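Local coordinates for protein glycoside hydrolase (Streptococcus pneumoniae serotype 4, PDB 6ORH) that probably hydrolyses alpha-L-fucosidic linkages in host-derived glycans as a family 29 glycoside hydrolase, at residues L19-A24 and G67-I72; F29-F34 and E47-S52; K76-F81 and Y123-D128. The protein carries 2 engineered substitutions. All coordinates share one frame; numbering follows the deposited sequence. Where two conformers were deposited one is given.

Contact 1: L19-A24 and G67-I72. With EDO (1,2-ethanediol), chain L.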
loop_
_atom_site.group_PDB
_atom_site.type_symbol
_atom_site.label_atom_id
_atom_site.label_comp_id
_atom_site.label_asym_id
_atom_site.label_seq_id
_atom_site.Cartn_x
_atom_site.Cartn_y
_atom_site.Cartn_z
ATOM N N LEU A 19 -13.036 -15.009 -10.212
ATOM C CA LEU A 19 -12.370 -13.735 -10.433
ATOM C C LEU A 19 -13.314 -12.776 -11.164
ATOM O O LEU A 19 -13.349 -11.588 -10.854
ATOM C CB LEU A 19 -11.069 -13.972 -11.221
ATOM C CG LEU A 19 -9.991 -14.631 -10.343
ATOM C CD1 LEU A 19 -8.859 -15.149 -11.225
ATOM C CD2 LEU A 19 -9.454 -13.603 -9.366
ATOM N N GLY A 20 -14.056 -13.327 -12.120
ATOM C CA GLY A 20 -15.022 -12.550 -12.892
ATOM C C GLY A 20 -16.177 -12.017 -12.033
ATOM O O GLY A 20 -16.675 -10.893 -12.231
ATOM N N ASP A 21 -16.605 -12.814 -11.063
ATOM C CA ASP A 21 -17.737 -12.474 -10.203
ATOM C C ASP A 21 -17.391 -11.394 -9.174
ATOM O O ASP A 21 -18.271 -10.624 -8.802
ATOM C CB ASP A 21 -18.280 -13.727 -9.507
ATOM C CG ASP A 21 -19.149 -14.591 -10.421
ATOM O OD1 ASP A 21 -19.509 -14.119 -11.532
ATOM O OD2 ASP A 21 -19.417 -15.722 -10.042
ATOM N N GLU A 22 -16.154 -11.411 -8.633
ATOM C CA GLU A 22 -15.597 -10.330 -7.821
ATOM C C GLU A 22 -16.081 -10.286 -6.369
ATOM O O GLU A 22 -15.275 -9.991 -5.472
ATOM C CB GLU A 22 -15.795 -8.941 -8.453
ATOM C CG GLU A 22 -15.205 -8.825 -9.848
ATOM C CD GLU A 22 -15.358 -7.428 -10.454
ATOM O OE1 GLU A 22 -16.326 -6.734 -10.086
ATOM O OE2 GLU A 22 -14.580 -7.106 -11.346
ATOM N N LEU A 23 -17.392 -10.462 -6.113
ATOM C CA LEU A 23 -17.923 -10.156 -4.795
ATOM C C LEU A 23 -18.661 -11.370 -4.254
ATOM O O LEU A 23 -19.539 -11.903 -4.922
ATOM C CB LEU A 23 -18.935 -9.010 -4.942
ATOM C CG LEU A 23 -18.330 -7.663 -5.299
ATOM C CD1 LEU A 23 -19.464 -6.673 -5.616
ATOM C CD2 LEU A 23 -17.432 -7.159 -4.164
ATOM N N ALA A 24 -18.286 -11.752 -3.035
ATOM C CA ALA A 24 -18.893 -12.870 -2.325
ATOM C C ALA A 24 -19.221 -12.402 -0.922
ATOM O O ALA A 24 -18.606 -11.480 -0.400
ATOM C CB ALA A 24 -17.961 -14.064 -2.294
ATOM N N GLY A 67 -25.272 -6.883 -5.291
ATOM C CA GLY A 67 -24.227 -7.231 -6.267
ATOM C C GLY A 67 -23.357 -8.448 -5.905
ATOM O O GLY A 67 -22.390 -8.758 -6.610
ATOM N N PHE A 68 -23.706 -9.153 -4.830
ATOM C CA PHE A 68 -22.948 -10.328 -4.416
ATOM C C PHE A 68 -23.352 -11.512 -5.291
ATOM O O PHE A 68 -24.536 -11.652 -5.615
ATOM C CB PHE A 68 -23.168 -10.581 -2.915
ATOM C CG PHE A 68 -22.577 -9.496 -2.043
ATOM C CD1 PHE A 68 -21.235 -9.560 -1.692
ATOM C CD2 PHE A 68 -23.306 -8.363 -1.680
ATOM C CE1 PHE A 68 -20.621 -8.548 -0.961
ATOM C CE2 PHE A 68 -22.708 -7.347 -0.940
ATOM C CZ PHE A 68 -21.367 -7.448 -0.569
ATOM N N LYS A 69 -22.373 -12.357 -5.665
ATOM C CA LYS A 69 -22.577 -13.452 -6.612
ATOM C C LYS A 69 -22.423 -14.818 -5.944
ATOM O O LYS A 69 -22.790 -15.843 -6.540
ATOM C CB LYS A 69 -21.618 -13.327 -7.804
ATOM C CG LYS A 69 -21.720 -11.991 -8.527
ATOM C CD LYS A 69 -23.119 -11.790 -9.064
ATOM C CE LYS A 69 -23.254 -10.472 -9.799
ATOM N NZ LYS A 69 -24.680 -10.117 -10.020
ATOM N N LYS A 70 -22.029 -14.807 -4.664
ATOM C CA LYS A 70 -21.818 -16.040 -3.925
ATOM C C LYS A 70 -22.041 -15.743 -2.447
ATOM O O LYS A 70 -21.776 -14.638 -1.988
ATOM C CB LYS A 70 -20.397 -16.561 -4.168
ATOM C CG LYS A 70 -20.026 -17.828 -3.398
ATOM C CD LYS A 70 -18.796 -18.537 -3.984
ATOM C CE LYS A 70 -17.592 -17.635 -4.127
ATOM N NZ LYS A 70 -16.536 -18.349 -4.892
ATOM N N LEU A 71 -22.616 -16.722 -1.741
ATOM C CA LEU A 71 -22.895 -16.628 -0.310
ATOM C C LEU A 71 -22.250 -17.843 0.357
ATOM O O LEU A 71 -22.650 -18.983 0.053
ATOM C CB LEU A 71 -24.428 -16.628 -0.134
ATOM C CG LEU A 71 -24.997 -16.466 1.280
ATOM C CD1 LEU A 71 -26.515 -16.332 1.220
ATOM C CD2 LEU A 71 -24.626 -17.616 2.238
ATOM N N ILE A 72 -21.244 -17.576 1.218
ATOM C CA ILE A 72 -20.584 -18.630 1.984
ATOM C C ILE A 72 -21.172 -18.684 3.393
ATOM O O ILE A 72 -20.999 -17.767 4.184
ATOM C CB ILE A 72 -19.054 -18.450 1.972
ATOM C CG1 ILE A 72 -18.543 -18.286 0.535
ATOM C CG2 ILE A 72 -18.377 -19.635 2.667
ATOM C CD1 ILE A 72 -17.030 -18.160 0.416
HETATM C C1 EDO L . -11.091 -10.426 -9.027
HETATM O O1 EDO L . -12.271 -10.909 -8.480
HETATM C C2 EDO L . -11.384 -8.999 -9.173
HETATM O O2 EDO L . -10.334 -8.293 -9.597
#

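Contact 2: F29-F34 and E47-S52. With EDO (1,2-ethanediol), chain J.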
loop_
_atom_site.group_PDB
_atom_site.type_symbol
_atom_site.label_atom_id
_atom_site.label_comp_id
_atom_site.label_asym_id
_atom_site.label_seq_id
_atom_site.Cartn_x
_atom_site.Cartn_y
_atom_site.Cartn_z
ATOM N N PHE A 29 -23.204 -16.869 11.723
ATOM C CA PHE A 29 -24.386 -16.830 12.579
ATOM C C PHE A 29 -24.426 -18.139 13.355
ATOM O O PHE A 29 -24.024 -19.184 12.844
ATOM C CB PHE A 29 -25.627 -16.719 11.692
ATOM C CG PHE A 29 -26.939 -16.741 12.444
ATOM C CD1 PHE A 29 -27.284 -15.683 13.271
ATOM C CD2 PHE A 29 -27.795 -17.822 12.344
ATOM C CE1 PHE A 29 -28.487 -15.690 13.971
ATOM C CE2 PHE A 29 -29.012 -17.827 13.023
ATOM C CZ PHE A 29 -29.340 -16.769 13.858
ATOM N N GLY A 30 -24.850 -18.082 14.623
ATOM C CA GLY A 30 -24.955 -19.314 15.383
ATOM C C GLY A 30 -25.061 -19.001 16.872
ATOM O O GLY A 30 -25.419 -17.888 17.230
ATOM N N PRO A 31 -24.732 -19.967 17.742
ATOM C CA PRO A 31 -24.709 -19.737 19.190
ATOM C C PRO A 31 -23.922 -18.493 19.594
ATOM O O PRO A 31 -24.331 -17.771 20.494
ATOM C CB PRO A 31 -24.039 -21.012 19.699
ATOM C CG PRO A 31 -24.499 -22.073 18.719
ATOM C CD PRO A 31 -24.391 -21.354 17.384
ATOM N N ASN A 32 -22.794 -18.218 18.923
ATOM C CA ASN A 32 -22.007 -17.041 19.273
ATOM C C ASN A 32 -22.833 -15.767 19.197
ATOM O O ASN A 32 -22.548 -14.808 19.917
ATOM C CB ASN A 32 -20.731 -16.914 18.427
ATOM C CG ASN A 32 -19.730 -18.000 18.737
ATOM O OD1 ASN A 32 -19.921 -18.778 19.669
ATOM N ND2 ASN A 32 -18.645 -18.054 17.969
ATOM N N THR A 33 -23.817 -15.714 18.282
ATOM C CA THR A 33 -24.646 -14.528 18.124
ATOM C C THR A 33 -25.448 -14.321 19.410
ATOM O O THR A 33 -25.713 -13.172 19.759
ATOM C CB THR A 33 -25.609 -14.668 16.934
ATOM O OG1 THR A 33 -24.841 -15.134 15.811
ATOM C CG2 THR A 33 -26.352 -13.396 16.570
ATOM N N PHE A 34 -25.867 -15.434 20.027
ATOM C CA PHE A 34 -26.701 -15.367 21.224
ATOM C C PHE A 34 -25.855 -15.197 22.485
ATOM O O PHE A 34 -26.352 -14.697 23.498
ATOM C CB PHE A 34 -27.636 -16.577 21.285
ATOM C CG PHE A 34 -28.661 -16.536 20.182
ATOM C CD1 PHE A 34 -29.848 -15.833 20.341
ATOM C CD2 PHE A 34 -28.407 -17.154 18.960
ATOM C CE1 PHE A 34 -30.774 -15.758 19.310
ATOM C CE2 PHE A 34 -29.329 -17.071 17.926
ATOM C CZ PHE A 34 -30.508 -16.372 18.101
ATOM N N GLU A 47 -30.620 -24.430 23.796
ATOM C CA GLU A 47 -31.902 -23.782 24.053
ATOM C C GLU A 47 -31.830 -22.276 23.779
ATOM O O GLU A 47 -32.862 -21.648 23.537
ATOM C CB GLU A 47 -32.432 -24.093 25.458
ATOM C CG GLU A 47 -32.457 -25.575 25.785
ATOM C CD GLU A 47 -33.640 -26.389 25.279
ATOM O OE1 GLU A 47 -34.579 -25.794 24.710
ATOM O OE2 GLU A 47 -33.617 -27.625 25.451
ATOM N N ARG A 48 -30.614 -21.701 23.796
ATOM C CA ARG A 48 -30.452 -20.269 23.562
ATOM C C ARG A 48 -30.573 -19.935 22.066
ATOM O O ARG A 48 -30.778 -18.775 21.706
ATOM C CB ARG A 48 -29.115 -19.769 24.126
ATOM C CG ARG A 48 -28.992 -19.830 25.646
ATOM C CD ARG A 48 -29.335 -18.528 26.340
ATOM N NE ARG A 48 -28.414 -17.439 26.023
ATOM C CZ ARG A 48 -27.287 -17.180 26.686
ATOM N NH1 ARG A 48 -26.935 -17.925 27.716
ATOM N NH2 ARG A 48 -26.510 -16.176 26.320
ATOM N N PHE A 49 -30.461 -20.950 21.204
ATOM C CA PHE A 49 -30.509 -20.722 19.758
ATOM C C PHE A 49 -31.970 -20.676 19.296
ATOM O O PHE A 49 -32.542 -21.717 18.939
ATOM C CB PHE A 49 -29.696 -21.786 18.999
ATOM C CG PHE A 49 -29.585 -21.505 17.523
ATOM C CD1 PHE A 49 -28.712 -20.524 17.052
ATOM C CD2 PHE A 49 -30.411 -22.159 16.615
ATOM C CE1 PHE A 49 -28.685 -20.206 15.697
ATOM C CE2 PHE A 49 -30.342 -21.880 15.256
ATOM C CZ PHE A 49 -29.462 -20.910 14.806
ATOM N N ASN A 50 -32.546 -19.462 19.242
ATOM C CA ASN A 50 -33.940 -19.296 18.838
ATOM C C ASN A 50 -34.177 -17.981 18.092
ATOM O O ASN A 50 -34.862 -17.076 18.567
ATOM C CB ASN A 50 -34.956 -19.537 19.962
ATOM C CG ASN A 50 -36.375 -19.559 19.429
ATOM O OD1 ASN A 50 -36.612 -19.717 18.221
ATOM N ND2 ASN A 50 -37.330 -19.373 20.320
ATOM N N PRO A 51 -33.633 -17.825 16.867
ATOM C CA PRO A 51 -33.950 -16.665 16.021
ATOM C C PRO A 51 -35.328 -16.767 15.354
ATOM O O PRO A 51 -35.456 -17.148 14.165
ATOM C CB PRO A 51 -32.865 -16.752 14.938
ATOM C CG PRO A 51 -32.626 -18.260 14.818
ATOM C CD PRO A 51 -32.693 -18.775 16.241
ATOM N N SER A 52 -36.365 -16.365 16.093
ATOM C CA SER A 52 -37.728 -16.647 15.657
ATOM C C SER A 52 -38.143 -15.811 14.446
ATOM O O SER A 52 -39.082 -16.192 13.737
ATOM C CB SER A 52 -38.715 -16.469 16.776
ATOM O OG SER A 52 -38.612 -15.149 17.283
HETATM C C1 EDO J . -39.704 -16.908 9.968
HETATM O O1 EDO J . -38.729 -17.083 10.953
HETATM C C2 EDO J . -40.817 -16.216 10.606
HETATM O O2 EDO J . -41.105 -16.912 11.796
#

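Contact 3: K76-F81 and Y123-D128. With FUC (alpha-L-fucopyranose), chain C.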
loop_
_atom_site.group_PDB
_atom_site.type_symbol
_atom_site.label_atom_id
_atom_site.label_comp_id
_atom_site.label_asym_id
_atom_site.label_seq_id
_atom_site.Cartn_x
_atom_site.Cartn_y
_atom_site.Cartn_z
ATOM N N LYS A 76 -21.031 -24.788 10.666
ATOM C CA LYS A 76 -20.477 -25.218 11.942
ATOM C C LYS A 76 -19.239 -24.378 12.218
ATOM O O LYS A 76 -18.267 -24.440 11.451
ATOM C CB LYS A 76 -20.058 -26.693 11.927
ATOM C CG LYS A 76 -19.739 -27.237 13.324
ATOM C CD LYS A 76 -18.958 -28.549 13.276
ATOM C CE LYS A 76 -17.511 -28.325 12.863
ATOM N NZ LYS A 76 -16.701 -29.570 12.958
ATOM N N HIS A 77 -19.289 -23.571 13.286
ATOM C CA HIS A 77 -18.103 -22.794 13.644
ATOM C C HIS A 77 -17.245 -23.615 14.606
ATOM O O HIS A 77 -17.507 -24.791 14.798
ATOM C CB HIS A 77 -18.532 -21.408 14.172
ATOM C CG HIS A 77 -17.448 -20.390 14.045
ATOM N ND1 HIS A 77 -16.672 -20.019 15.138
ATOM C CD2 HIS A 77 -16.992 -19.673 12.994
ATOM C CE1 HIS A 77 -15.787 -19.122 14.753
ATOM N NE2 HIS A 77 -15.954 -18.889 13.451
ATOM N N HIS A 78 -16.219 -22.992 15.211
ATOM C CA HIS A 78 -15.296 -23.759 16.050
ATOM C C HIS A 78 -16.007 -24.391 17.254
ATOM O O HIS A 78 -15.571 -25.415 17.765
ATOM C CB HIS A 78 -14.193 -22.835 16.600
ATOM C CG HIS A 78 -13.456 -22.012 15.590
ATOM N ND1 HIS A 78 -13.089 -22.488 14.324
ATOM C CD2 HIS A 78 -12.947 -20.763 15.679
ATOM C CE1 HIS A 78 -12.417 -21.534 13.682
ATOM N NE2 HIS A 78 -12.310 -20.460 14.486
ATOM N N ASP A 79 -17.092 -23.776 17.709
ATOM C CA ASP A 79 -17.854 -24.293 18.848
ATOM C C ASP A 79 -18.500 -25.652 18.549
ATOM O O ASP A 79 -18.925 -26.361 19.465
ATOM C CB ASP A 79 -18.917 -23.279 19.256
ATOM C CG ASP A 79 -19.844 -22.905 18.116
ATOM O OD1 ASP A 79 -20.824 -23.666 17.874
ATOM O OD2 ASP A 79 -19.564 -21.884 17.465
ATOM N N GLY A 80 -18.626 -26.020 17.264
ATOM C CA GLY A 80 -19.046 -27.368 16.894
ATOM C C GLY A 80 -20.562 -27.555 16.776
ATOM O O GLY A 80 -21.031 -28.641 16.473
ATOM N N PHE A 81 -21.344 -26.517 17.024
ATOM C CA PHE A 81 -22.793 -26.629 16.871
ATOM C C PHE A 81 -23.181 -26.585 15.390
ATOM O O PHE A 81 -22.850 -25.621 14.695
ATOM C CB PHE A 81 -23.456 -25.519 17.682
ATOM C CG PHE A 81 -24.957 -25.618 17.727
ATOM C CD1 PHE A 81 -25.578 -26.571 18.527
ATOM C CD2 PHE A 81 -25.745 -24.785 16.947
ATOM C CE1 PHE A 81 -26.961 -26.655 18.596
ATOM C CE2 PHE A 81 -27.132 -24.875 17.018
ATOM C CZ PHE A 81 -27.730 -25.815 17.826
ATOM N N TYR A 123 -19.005 -23.364 4.974
ATOM C CA TYR A 123 -17.887 -23.290 5.923
ATOM C C TYR A 123 -18.173 -24.300 7.022
ATOM O O TYR A 123 -19.195 -24.199 7.709
ATOM C CB TYR A 123 -17.771 -21.850 6.441
ATOM C CG TYR A 123 -16.869 -21.533 7.626
ATOM C CD1 TYR A 123 -17.018 -22.177 8.850
ATOM C CD2 TYR A 123 -16.033 -20.420 7.558
ATOM C CE1 TYR A 123 -16.202 -21.836 9.922
ATOM C CE2 TYR A 123 -15.252 -20.037 8.636
ATOM C CZ TYR A 123 -15.344 -20.748 9.824
ATOM O OH TYR A 123 -14.629 -20.361 10.935
ATOM N N LEU A 124 -17.273 -25.281 7.155
ATOM C CA LEU A 124 -17.406 -26.344 8.142
ATOM C C LEU A 124 -16.097 -26.383 8.920
ATOM O O LEU A 124 -15.070 -26.789 8.375
ATOM C CB LEU A 124 -17.632 -27.665 7.393
ATOM C CG LEU A 124 -17.920 -28.906 8.238
ATOM C CD1 LEU A 124 -19.327 -28.851 8.833
ATOM C CD2 LEU A 124 -17.806 -30.148 7.331
ATOM N N SER A 125 -16.116 -25.914 10.171
ATOM C CA SER A 125 -14.853 -25.724 10.875
ATOM C C SER A 125 -14.056 -27.025 11.077
ATOM O O SER A 125 -14.550 -27.954 11.722
ATOM C CB SER A 125 -15.085 -25.022 12.192
ATOM O OG SER A 125 -13.847 -24.881 12.909
ATOM N N PRO A 126 -12.777 -27.131 10.645
ATOM C CA PRO A 126 -11.957 -28.292 11.025
ATOM C C PRO A 126 -11.772 -28.378 12.547
ATOM O O PRO A 126 -11.993 -29.452 13.112
ATOM C CB PRO A 126 -10.645 -28.049 10.259
ATOM C CG PRO A 126 -11.122 -27.255 9.056
ATOM C CD PRO A 126 -12.089 -26.252 9.675
ATOM N N TRP A 127 -11.338 -27.282 13.193
ATOM C CA TRP A 127 -11.290 -27.301 14.664
ATOM C C TRP A 127 -12.712 -27.442 15.215
ATOM O O TRP A 127 -13.605 -26.650 14.864
ATOM C CB TRP A 127 -10.601 -26.025 15.180
ATOM C CG TRP A 127 -10.594 -25.893 16.677
ATOM C CD1 TRP A 127 -10.556 -26.890 17.605
ATOM C CD2 TRP A 127 -10.680 -24.655 17.402
ATOM N NE1 TRP A 127 -10.616 -26.349 18.868
ATOM C CE2 TRP A 127 -10.671 -24.985 18.777
ATOM C CE3 TRP A 127 -10.696 -23.310 17.025
ATOM C CZ2 TRP A 127 -10.720 -23.995 19.760
ATOM C CZ3 TRP A 127 -10.758 -22.327 17.994
ATOM C CH2 TRP A 127 -10.753 -22.674 19.353
ATOM N N ASP A 128 -12.918 -28.440 16.096
ATOM C CA ASP A 128 -14.225 -28.652 16.698
ATOM C C ASP A 128 -14.045 -28.765 18.214
ATOM O O ASP A 128 -13.505 -29.772 18.695
ATOM C CB ASP A 128 -14.858 -29.923 16.106
ATOM C CG ASP A 128 -16.320 -30.072 16.452
ATOM O OD1 ASP A 128 -16.682 -29.800 17.618
ATOM O OD2 ASP A 128 -17.094 -30.437 15.550
HETATM C C1 FUC C . -10.786 -17.186 11.821
HETATM C C2 FUC C . -11.873 -17.685 12.757
HETATM C C3 FUC C . -12.911 -16.577 12.891
HETATM C C4 FUC C . -13.585 -16.329 11.537
HETATM C C5 FUC C . -12.477 -15.960 10.519
HETATM C C6 FUC C . -13.009 -15.870 9.100
HETATM O O2 FUC C . -11.253 -17.945 14.029
HETATM O O3 FUC C . -13.888 -16.969 13.872
HETATM O O4 FUC C . -14.319 -17.526 11.152
HETATM O O5 FUC C . -11.362 -16.939 10.527
HETATM O O HOH W 1 -19.640 -31.021 16.091
#

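Contact 1: L19-A24 and G67-I72
With CG anti to the carbonyl carbon (chi1 -69°) and an anti second torsion, Leu23 sends CD1 to Gly67 O, 3.7 Å away. Its CB, placed by the backbone, lies 4.0 Å from Phe68 CD1 and approaches that ring obliquely. Phe68 turns the same way at its own first torsion (-67°), and the edge of its ring comes to the next carbonyl, Ala24 O, which sits near the ring plane 3.5 Å from CD1. The one hydrogen bond across the pair is between backbones. Lys69 N donates to Leu23 O over 3.0 Å in a nearly straight bond (167° at the hydrogen), although the donor stands somewhat out of the carbonyl plane.

The contact lies where the chain enters two neighbouring parallel strands, 23-27 and 70-74, of the TIM-barrel-type catalytic domain, each entered from a helix that has just ended. Gly67, with positive phi, is the C-prime residue of a Schellman motif closing helix 56-65; Glu22, also at positive phi, takes the chain out of helix 13-21. Beyond these turns Ala24 meets Lys70, their CB atoms 4.0 Å apart, while Ala24 CA makes a C-H...O contact of 3.4 Å with Lys70 O. Lys70 N, buried by the contact, has no hydrogen-bond partner in the model. The Lys70 side chain bends at its third torsion and leads its amine away to a salt bridge with Glu167, with CB and CE beside Ala24 CB. At the end of helix 13-21, Asp21 crosses Lys69 at about a right angle and touches it through carbon, CB to CB at 3.8 Å; their charged ends stay apart. An ethanediol, probably from the crystallisation liquor, donates from O1 to Leu19 O.

Contact 2: F29-F34 and E47-S52
Phe49 meets both Phe29 and Phe34 along its CD1-CE1-CZ side at the apolar centre: its CZ lies 3.6 Å from Phe29 CE2, and its CD1 is equally close, 3.6 Å, to Phe34 CE2. Neither pair is a stack; the planes meet obliquely, at 57° with Phe29 and 77° with Phe34. Phe49 reaches this place with CG anti to its backbone N (chi1 -173°). Pro51 fills in beside the three rings. Its CB meets the edge of the Phe29 ring at CZ, 3.7 Å away, and its CD lies over the centre of one face of Phe49.

The aromatic cluster thus joins the chain around the short helix 31-35 to the loop that leads on to helix 56-65, all of it following the first barrel strand, 23-27. Pro51 is the centre of an inverse gamma turn in that loop. Farther out, one face of Phe34 is covered by backbone, with Arg48 O 3.3 Å above the ring plane and toward its rim. At the polar margin Arg48, bent at chi2 and chi3, donates from NH2 to Phe34 O over 3.2 Å. The donor stands well above the carbonyl plane, not on a lone pair, while the oxygen lies near the guanidinium edge; Tyr35 adds a cation-pi contact to this exposed arginine.

Contact 3: K76-F81 and Y123-D128
Lys76 and Leu124 form a parallel bridge with CA atoms 5.0 Å apart, Ser125 N donates to Lys76 O just beyond it, and a type I turn from His77 to Gly80 then brings Gly80 against Asp128. Lys76 extends with CG anti to its backbone N (chi1 -168°), and a bend at chi3 carries NZ to two oxygens of 123-128. It meets Ser125 O at 3.0 Å in the carbonyl plane, and pairs in a salt bridge with Asp128 OD2 at 2.8 Å, arriving on the anti side and out of the carboxylate plane. A water that donates to both Gly80 O and Asp128 OD2 links the carboxylate to the turn.

The His78 ring is held at both nitrogens and lies between Trp127 CE3 on one face and His77 CE1 on the other. Its ND1 donates to Ser125 OG at 2.9 Å, nearly in the ring plane, and that hydroxyl in turn donates to Trp127 O; this relay should set the rotation of the imidazole. Trp127 CE3 is 3.4 Å from His78 CG, while His78 CB makes a CH-pi contact with the tryptophan six-membered ring. The NE2 left over hydrogen-bonds fucose O2 at 2.8 Å. Elsewhere on the sugar, His77 and Tyr123 bind O4: the Tyr123 OH donates to it at 2.9 Å, and His77 NE2 shares a hydrogen bond with it and makes a weak one to O3. These two rings run nearly parallel, 9° between planes, but slide apart with little overlap.

His28, Trp39 and Asn171 also hydrogen-bond the fucose. The contact lies at the C-terminal ends of strands 70-74 and 119-124, neighbours in the barrel sheet, with helix 139-154 packing on Leu124 and Asp128 and helix 31-35 on His77 and Asp79.

In the fold
From the N terminus, helix 13-21 leads into strand 23-27, and contact 1 closes a loop of 42 residues by setting this strand beside strand 70-74. Contact 2 is nested inside that loop, joining 29-34 to 47-52 across a short excursion of 12 residues after strand 23-27. Contact 3 follows in series: its first segment begins just after strand 70-74, and it closes a second loop, of 41 residues, at the end of strand 119-124. Contacts 1 and 3 therefore share one sheet, their centres 23 Å apart. Contacts 2 and 3 touch directly, with Pro31 CG 3.5 Å from Phe81 CD2, whereas contacts 1 and 2 do not meet.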